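Local coordinates for glycine betaine, L-proline ABC transporter, glycine/betaine/L-proline-binding protein (ProX) (Borrelia burgdorferi, PDB 3TMG) that binds glycine betaine as the substrate-binding protein of an ABC transporter, and probably delivers such osmolytes to the membrane permease for uptake, at residues F102-Y107 with W176-L181; K124-G129 with E154-S159. One frame throughout, in Å; residues are numbered along the deposited sequence.

Contact 1: residues F102-Y107 with W176-L181; sequences FVVPSY and WILVPL
Trp176 reaches back to the edge of the Tyr107 ring, its CD1 near that ring's plane, while Pro105 CB sits over one tyrosine face. Tyr107 OH bonds to the carbonyl of Glu175. The Ile177 side chain crosses that of Pro105 at about a right angle, CG2 against CD and CG, and Ile177 O comes 3.2 Å from Pro105 CD; this buried oxygen has no hydrogen-bond partner and meets carbon atoms instead, including Val104 CA as a C-H...O contact. Leu178 points its CB away, but chi2 near 63° turns CD1 back against Phe102 CD2 (4.0 Å) and Val104 CG1 (3.8 Å). Val179 makes the antiparallel hydrogen-bonded pair with Val103: Val103 N to Val179 O is 2.8 Å, and Val179 N returns to Val103 O at 3.0 Å, nearly straight at 167°. Pro180 faces Phe102 as the non-hydrogen-bonded pair, and these two bridges join strands 88-105 and 179-183 in one lobe of the periplasmic-binding-protein fold. Leu181 closes the contact tightly, its CB 3.5 Å from Val103 CG2. Strand 193-195 flanks strand 88-105 on its other edge, helix 135-146 packs on Phe102 and Pro180, and helix 160-172 against Pro105, Ile177 and Leu181.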
ATOM      1  N   PHE A 102      -7.393 -11.628  -6.243  1.00 13.38           N
ATOM      2  CA  PHE A 102      -7.855 -11.553  -7.600  1.00 14.02           C
ATOM      3  C   PHE A 102      -9.265 -10.957  -7.510  1.00 13.92           C
ATOM      4  O   PHE A 102     -10.105 -11.409  -6.714  1.00 13.93           O
ATOM      5  CB  PHE A 102      -7.957 -12.980  -8.163  1.00 15.21           C
ATOM      6  CG  PHE A 102      -6.638 -13.615  -8.596  1.00 15.70           C
ATOM      7  CD1 PHE A 102      -5.471 -13.493  -7.866  1.00 15.46           C
ATOM      8  CD2 PHE A 102      -6.615 -14.382  -9.759  1.00 16.87           C
ATOM      9  CE1 PHE A 102      -4.294 -14.132  -8.265  1.00 16.12           C
ATOM     10  CE2 PHE A 102      -5.444 -15.005 -10.187  1.00 17.62           C
ATOM     11  CZ  PHE A 102      -4.276 -14.897  -9.428  1.00 16.91           C
ATOM     12  N   VAL A 103      -9.524  -9.955  -8.333  1.00 14.16           N
ATOM     13  CA  VAL A 103     -10.765  -9.213  -8.283  1.00 14.38           C
ATOM     14  C   VAL A 103     -11.412  -9.139  -9.648  1.00 15.43           C
ATOM     15  O   VAL A 103     -10.744  -8.915 -10.680  1.00 15.53           O
ATOM     16  CB  VAL A 103     -10.499  -7.776  -7.753  1.00 13.63           C
ATOM     17  CG1 VAL A 103     -11.707  -6.865  -7.946  1.00 13.98           C
ATOM     18  CG2 VAL A 103     -10.100  -7.835  -6.273  1.00 12.75           C
ATOM     19  N   VAL A 104     -12.723  -9.364  -9.658  1.00 16.45           N
ATOM     20  CA  VAL A 104     -13.538  -9.204 -10.858  1.00 17.59           C
ATOM     21  C   VAL A 104     -14.764  -8.346 -10.494  1.00 18.25           C
ATOM     22  O   VAL A 104     -15.138  -8.296  -9.340  1.00 17.77           O
ATOM     23  CB  VAL A 104     -14.016 -10.578 -11.399  1.00 18.57           C
ATOM     24  CG1 VAL A 104     -12.804 -11.436 -11.849  1.00 18.24           C
ATOM     25  CG2 VAL A 104     -14.883 -11.292 -10.355  1.00 18.48           C
ATOM     26  N   PRO A 105     -15.408  -7.703 -11.493  1.00 19.79           N
ATOM     27  CA  PRO A 105     -16.714  -7.088 -11.298  1.00 20.71           C
ATOM     28  C   PRO A 105     -17.669  -8.147 -10.798  1.00 21.69           C
ATOM     29  O   PRO A 105     -17.581  -9.321 -11.201  1.00 22.65           O
ATOM     30  CB  PRO A 105     -17.108  -6.661 -12.718  1.00 21.82           C
ATOM     31  CG  PRO A 105     -15.799  -6.405 -13.387  1.00 21.36           C
ATOM     32  CD  PRO A 105     -14.929  -7.526 -12.882  1.00 20.26           C
ATOM     33  N   SER A 106     -18.571  -7.742  -9.925  1.00 21.99           N
ATOM     34  CA  SER A 106     -19.543  -8.663  -9.350  1.00 23.21           C
ATOM     35  C   SER A 106     -20.439  -9.340 -10.386  1.00 25.33           C
ATOM     36  O   SER A 106     -20.928 -10.430 -10.129  1.00 25.91           O
ATOM     37  CB  SER A 106     -20.419  -7.944  -8.328  1.00 23.66           C
ATOM     38  OG  SER A 106     -19.594  -7.573  -7.237  1.00 22.44           O
ATOM     39  N   TYR A 107     -20.646  -8.712 -11.542  1.00 26.20           N
ATOM     40  CA  TYR A 107     -21.443  -9.359 -12.592  1.00 28.37           C
ATOM     41  C   TYR A 107     -20.731 -10.566 -13.271  1.00 29.48           C
ATOM     42  O   TYR A 107     -21.361 -11.316 -14.006  1.00 30.63           O
ATOM     43  CB  TYR A 107     -21.973  -8.343 -13.611  1.00 28.94           C
ATOM     44  CG  TYR A 107     -20.900  -7.519 -14.287  1.00 28.17           C
ATOM     45  CD1 TYR A 107     -19.959  -8.126 -15.161  1.00 28.16           C
ATOM     46  CD2 TYR A 107     -20.797  -6.146 -14.043  1.00 27.58           C
ATOM     47  CE1 TYR A 107     -18.970  -7.376 -15.781  1.00 27.59           C
ATOM     48  CE2 TYR A 107     -19.807  -5.390 -14.653  1.00 26.93           C
ATOM     49  CZ  TYR A 107     -18.929  -6.003 -15.527  1.00 26.97           C
ATOM     50  OH  TYR A 107     -17.976  -5.263 -16.117  1.00 26.99           O
ATOM     51  N   TRP A 176     -15.859  -8.375 -18.897  1.00 33.71           N
ATOM     52  CA  TRP A 176     -15.110  -9.091 -17.880  1.00 32.41           C
ATOM     53  C   TRP A 176     -13.724  -8.519 -17.821  1.00 30.11           C
ATOM     54  O   TRP A 176     -13.130  -8.195 -18.845  1.00 30.83           O
ATOM     55  CB  TRP A 176     -15.061 -10.589 -18.164  1.00 33.87           C
ATOM     56  CG  TRP A 176     -16.410 -11.273 -18.125  1.00 35.20           C
ATOM     57  CD1 TRP A 176     -17.669 -10.695 -18.282  1.00 36.66           C
ATOM     58  CD2 TRP A 176     -16.671 -12.702 -17.914  1.00 35.90           C
ATOM     59  NE1 TRP A 176     -18.663 -11.639 -18.181  1.00 37.28           N
ATOM     60  CE2 TRP A 176     -18.132 -12.866 -17.965  1.00 37.09           C
ATOM     61  CE3 TRP A 176     -15.870 -13.829 -17.695  1.00 36.05           C
ATOM     62  CZ2 TRP A 176     -18.738 -14.107 -17.804  1.00 37.74           C
ATOM     63  CZ3 TRP A 176     -16.495 -15.080 -17.531  1.00 36.72           C
ATOM     64  CH2 TRP A 176     -17.896 -15.212 -17.594  1.00 38.02           C
ATOM     65  N   ILE A 177     -13.217  -8.346 -16.615  1.00 27.21           N
ATOM     66  CA  ILE A 177     -11.828  -7.970 -16.408  1.00 25.13           C
ATOM     67  C   ILE A 177     -11.422  -8.652 -15.094  1.00 23.51           C
ATOM     68  O   ILE A 177     -12.257  -8.797 -14.152  1.00 22.14           O
ATOM     69  CB  ILE A 177     -11.628  -6.415 -16.350  1.00 24.81           C
ATOM     70  CG1 ILE A 177     -10.139  -6.034 -16.400  1.00 24.26           C
ATOM     71  CG2 ILE A 177     -12.293  -5.801 -15.110  1.00 23.78           C
ATOM     72  CD1 ILE A 177      -9.812  -4.548 -16.412  1.00 23.07           C
ATOM     73  N   LEU A 178     -10.157  -9.070 -15.062  1.00 22.09           N
ATOM     74  CA  LEU A 178      -9.491  -9.619 -13.884  1.00 20.64           C
ATOM     75  C   LEU A 178      -8.300  -8.713 -13.517  1.00 19.42           C
ATOM     76  O   LEU A 178      -7.436  -8.411 -14.390  1.00 20.49           O
ATOM     77  CB  LEU A 178      -8.990 -11.023 -14.222  1.00 20.69           C
ATOM     78  CG  LEU A 178      -8.211 -11.791 -13.154  1.00 19.79           C
ATOM     79  CD1 LEU A 178      -9.059 -12.064 -11.918  1.00 18.68           C
ATOM     80  CD2 LEU A 178      -7.688 -13.076 -13.783  1.00 20.40           C
ATOM     81  N   VAL A 179      -8.251  -8.266 -12.253  1.00 17.82           N
ATOM     82  CA  VAL A 179      -7.156  -7.400 -11.749  1.00 16.58           C
ATOM     83  C   VAL A 179      -6.710  -7.892 -10.361  1.00 15.87           C
ATOM     84  O   VAL A 179      -7.519  -8.520  -9.668  1.00 15.84           O
ATOM     85  CB  VAL A 179      -7.605  -5.910 -11.620  1.00 15.70           C
ATOM     86  CG1 VAL A 179      -7.956  -5.287 -12.994  1.00 16.62           C
ATOM     87  CG2 VAL A 179      -8.724  -5.736 -10.590  1.00 15.13           C
ATOM     88  N   PRO A 180      -5.449  -7.612  -9.961  1.00 15.10           N
ATOM     89  CA  PRO A 180      -5.128  -7.820  -8.580  1.00 14.35           C
ATOM     90  C   PRO A 180      -5.562  -6.508  -7.878  1.00 14.32           C
ATOM     91  O   PRO A 180      -5.347  -5.413  -8.426  1.00 15.20           O
ATOM     92  CB  PRO A 180      -3.605  -8.020  -8.594  1.00 14.08           C
ATOM     93  CG  PRO A 180      -3.132  -7.240  -9.788  1.00 14.94           C
ATOM     94  CD  PRO A 180      -4.260  -7.251 -10.783  1.00 15.47           C
ATOM     95  N   LEU A 181      -6.311  -6.626  -6.799  1.00 13.71           N
ATOM     96  CA  LEU A 181      -6.716  -5.441  -6.023  1.00 13.05           C
ATOM     97  C   LEU A 181      -6.533  -5.785  -4.543  1.00 12.62           C
ATOM     98  O   LEU A 181      -6.087  -6.875  -4.198  1.00 12.74           O
ATOM     99  CB  LEU A 181      -8.148  -4.967  -6.330  1.00 13.09           C
ATOM    100  CG  LEU A 181      -8.197  -3.593  -7.023  1.00 13.22           C
ATOM    101  CD1 LEU A 181      -9.599  -3.234  -7.494  1.00 14.22           C
ATOM    102  CD2 LEU A 181      -7.649  -2.484  -6.109  1.00 12.95           C
TER

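Contact 2: residues K124-G129 with E154-S159; sequences KNKMIG and ELVPSS
Met127 is gripped by strand 154-156 through both of its backbone polar groups: its N donates to Glu154 O at 2.8 Å, and its O accepts from Val156 N, almost straight at 167°. Glu154 N to Asn125 O and Gly129 N to Val156 O continue this parallel pattern at the two ends; the first is straight at the hydrogen, yet its donor stands well above the carbonyl plane. Further along, Ser158 OG donates to Gly129 O at 3.0 Å.

Side chains lie in pairs over the two sheet faces. Met127 and Leu155 run alongside each other, Met127 CG 4.2 Å from Leu155 CD1, and that same methyl reaches Gly129 CA, where no side chain stands in its way. On the other face Ile128 CD1 meets Val156 CG2 at 4.0 Å. Lys126 and Glu154 also extend side by side, but Lys126 NZ remains 5.2 Å from Glu154 OE1, too far for a salt bridge. A water donates to both Glu154 OE1, at 2.6 Å, and Asn125 O, tying the carboxylate back to the turn. Glu154 CG is anti to the backbone N (chi1 166°), which lays the carboxylate alongside the Lys126 methylenes.

Further out, Asn125 ND2 holds Glu152 O, Leu155 rests on helix 135-146, and Ser159 OG caps Val162 N at the start of helix 160-172. Strand 126-128, helix 135-146 and strand 154-156 form a right-handed beta-alpha-beta crossover. The four backbone bonds hold the strands in register; the carboxylate is tied by water to Asn125 O, while Lys126 NZ stays apart from it and probably adds only modest electrostatic attraction at the surface.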
ATOM      1  N   LYS A 124     -10.055 -11.682 -22.556  1.00 34.16           N
ATOM      2  CA  LYS A 124      -9.009 -11.451 -23.561  1.00 34.58           C
ATOM      3  C   LYS A 124      -7.621 -12.002 -23.122  1.00 33.75           C
ATOM      4  O   LYS A 124      -6.579 -11.414 -23.416  1.00 33.29           O
ATOM      5  CB  LYS A 124      -8.955  -9.956 -23.943  1.00 34.90           C
ATOM      6  N   ASN A 125      -7.633 -13.129 -22.411  1.00 33.19           N
ATOM      7  CA  ASN A 125      -6.410 -13.814 -21.947  1.00 32.92           C
ATOM      8  C   ASN A 125      -5.382 -12.968 -21.199  1.00 32.12           C
ATOM      9  O   ASN A 125      -4.169 -13.166 -21.343  1.00 32.56           O
ATOM     10  CB  ASN A 125      -5.767 -14.577 -23.129  1.00 34.48           C
ATOM     11  CG  ASN A 125      -6.667 -15.657 -23.651  1.00 35.82           C
ATOM     12  OD1 ASN A 125      -7.370 -15.469 -24.650  1.00 37.73           O
ATOM     13  ND2 ASN A 125      -6.687 -16.786 -22.972  1.00 35.35           N
ATOM     14  N   LYS A 126      -5.861 -12.037 -20.362  1.00 30.57           N
ATOM     15  CA  LYS A 126      -4.984 -11.108 -19.665  1.00 29.30           C
ATOM     16  C   LYS A 126      -5.518 -10.852 -18.262  1.00 26.86           C
ATOM     17  O   LYS A 126      -6.727 -10.888 -18.040  1.00 26.25           O
ATOM     18  CB  LYS A 126      -4.896  -9.762 -20.403  1.00 30.70           C
ATOM     19  CG  LYS A 126      -4.176  -9.812 -21.747  1.00 34.29           C
ATOM     20  CD  LYS A 126      -4.192  -8.440 -22.390  1.00 36.31           C
ATOM     21  CE  LYS A 126      -3.360  -8.416 -23.647  1.00 39.11           C
ATOM     22  NZ  LYS A 126      -3.712  -7.127 -24.298  1.00 42.88           N
ATOM     23  N   MET A 127      -4.590 -10.612 -17.339  1.00 25.17           N
ATOM     24  CA  MET A 127      -4.897 -10.066 -16.027  1.00 23.11           C
ATOM     25  C   MET A 127      -4.162  -8.733 -15.971  1.00 22.79           C
ATOM     26  O   MET A 127      -2.926  -8.662 -16.132  1.00 23.05           O
ATOM     27  CB  MET A 127      -4.418 -10.997 -14.926  1.00 22.04           C
ATOM     28  CG  MET A 127      -4.767 -10.509 -13.514  1.00 20.19           C
ATOM     29  SD  MET A 127      -4.419 -11.826 -12.336  1.00 20.02           S
ATOM     30  CE  MET A 127      -5.147 -11.075 -10.846  1.00 17.77           C
ATOM     31  N   ILE A 128      -4.934  -7.672 -15.808  1.00 22.24           N
ATOM     32  CA  ILE A 128      -4.411  -6.317 -15.854  1.00 22.16           C
ATOM     33  C   ILE A 128      -3.844  -5.952 -14.482  1.00 21.29           C
ATOM     34  O   ILE A 128      -4.597  -5.670 -13.555  1.00 20.07           O
ATOM     35  CB  ILE A 128      -5.517  -5.323 -16.317  1.00 22.40           C
ATOM     36  CG1 ILE A 128      -6.099  -5.728 -17.687  1.00 23.93           C
ATOM     37  CG2 ILE A 128      -5.011  -3.883 -16.315  1.00 22.75           C
ATOM     38  CD1 ILE A 128      -5.046  -5.898 -18.792  1.00 24.53           C
ATOM     39  N   GLY A 129      -2.508  -5.959 -14.358  1.00 21.05           N
ATOM     40  CA  GLY A 129      -1.837  -5.815 -13.037  1.00 20.62           C
ATOM     41  C   GLY A 129      -1.325  -4.413 -12.759  1.00 19.76           C
ATOM     42  O   GLY A 129      -1.705  -3.469 -13.438  1.00 19.73           O
ATOM     43  N   GLU A 154      -2.221 -13.862 -19.370  1.00 31.93           N
ATOM     44  CA  GLU A 154      -0.985 -13.104 -19.335  1.00 32.61           C
ATOM     45  C   GLU A 154      -1.128 -11.999 -18.298  1.00 31.15           C
ATOM     46  O   GLU A 154      -2.052 -11.194 -18.359  1.00 30.32           O
ATOM     47  CB  GLU A 154      -0.698 -12.539 -20.718  1.00 34.79           C
ATOM     48  CG  GLU A 154       0.373 -11.465 -20.776  1.00 36.36           C
ATOM     49  CD  GLU A 154       0.327 -10.659 -22.095  1.00 39.46           C
ATOM     50  OE1 GLU A 154      -0.493 -10.970 -23.013  1.00 40.35           O
ATOM     51  OE2 GLU A 154       1.108  -9.684 -22.195  1.00 40.02           O
ATOM     52  N   LEU A 155      -0.214 -11.962 -17.328  1.00 30.01           N
ATOM     53  CA  LEU A 155      -0.254 -10.931 -16.323  1.00 28.94           C
ATOM     54  C   LEU A 155       0.465  -9.701 -16.867  1.00 29.74           C
ATOM     55  O   LEU A 155       1.657  -9.782 -17.232  1.00 29.72           O
ATOM     56  CB  LEU A 155       0.404 -11.418 -15.023  1.00 27.20           C
ATOM     57  CG  LEU A 155       0.660 -10.362 -13.963  1.00 26.14           C
ATOM     58  CD1 LEU A 155      -0.659  -9.737 -13.456  1.00 23.91           C
ATOM     59  CD2 LEU A 155       1.458 -10.948 -12.801  1.00 26.24           C
ATOM     60  N   VAL A 156      -0.242  -8.576 -16.918  1.00 28.15           N
ATOM     61  CA  VAL A 156       0.298  -7.367 -17.566  1.00 29.60           C
ATOM     62  C   VAL A 156       0.774  -6.388 -16.515  1.00 28.60           C
ATOM     63  O   VAL A 156      -0.028  -5.948 -15.678  1.00 28.23           O
ATOM     64  CB  VAL A 156      -0.761  -6.624 -18.425  1.00 30.09           C
ATOM     65  CG1 VAL A 156      -0.124  -5.472 -19.197  1.00 30.88           C
ATOM     66  CG2 VAL A 156      -1.489  -7.565 -19.362  1.00 31.12           C
ATOM     67  N   PRO A 157       2.062  -6.010 -16.544  1.00 28.08           N
ATOM     68  CA  PRO A 157       2.409  -4.944 -15.611  1.00 27.09           C
ATOM     69  C   PRO A 157       1.975  -3.539 -16.140  1.00 27.92           C
ATOM     70  O   PRO A 157       1.981  -3.289 -17.341  1.00 29.18           O
ATOM     71  CB  PRO A 157       3.939  -5.077 -15.490  1.00 27.56           C
ATOM     72  CG  PRO A 157       4.366  -5.621 -16.829  1.00 28.90           C
ATOM     73  CD  PRO A 157       3.238  -6.489 -17.325  1.00 30.03           C
ATOM     74  N   SER A 158       1.562  -2.654 -15.251  1.00 26.73           N
ATOM     75  CA  SER A 158       1.362  -1.260 -15.607  1.00 27.30           C
ATOM     76  C   SER A 158       1.549  -0.430 -14.349  1.00 25.82           C
ATOM     77  O   SER A 158       2.689  -0.197 -13.935  1.00 26.46           O
ATOM     78  CB  SER A 158      -0.002  -1.020 -16.305  1.00 27.67           C
ATOM     79  OG  SER A 158      -1.128  -1.284 -15.469  1.00 27.97           O
ATOM     80  N   SER A 159       0.445  -0.010 -13.724  1.00 24.46           N
ATOM     81  CA  SER A 159       0.502   0.786 -12.486  1.00 23.43           C
ATOM     82  C   SER A 159      -0.876   0.753 -11.844  1.00 21.96           C
ATOM     83  O   SER A 159      -1.832   0.347 -12.499  1.00 21.93           O
ATOM     84  CB  SER A 159       0.889   2.242 -12.823  1.00 24.62           C
ATOM     85  OG  SER A 159      -0.102   2.841 -13.667  1.00 25.76           O
TER
HETATM   86  O   HOH W   1      -2.705 -12.211 -23.651  1.00 35.92           O

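Overall arrangement
Contact 1 is buried and almost wholly apolar beyond its two backbone bonds, whereas contact 2 lies at the surface, with a longer run of backbone bonds and a charged, water-linked end. One is antiparallel, between strands 88-105 and 179-183; the other is parallel, inside a beta-alpha-beta unit. They join directly where Leu178 O probably accepts from Ile128 N, and Pro180 and Val179 pack on Ile128 O, making 176-181 the seam between them. Helix 135-146 packs on both, against Phe102 and Pro180 in contact 1 and Met127 and Leu155 in contact 2. That helix carries Thr136, which binds glycine betaine, and both contacts belong to the framework behind the pocket, the Leu181 side chain about 8 Å from the ligand.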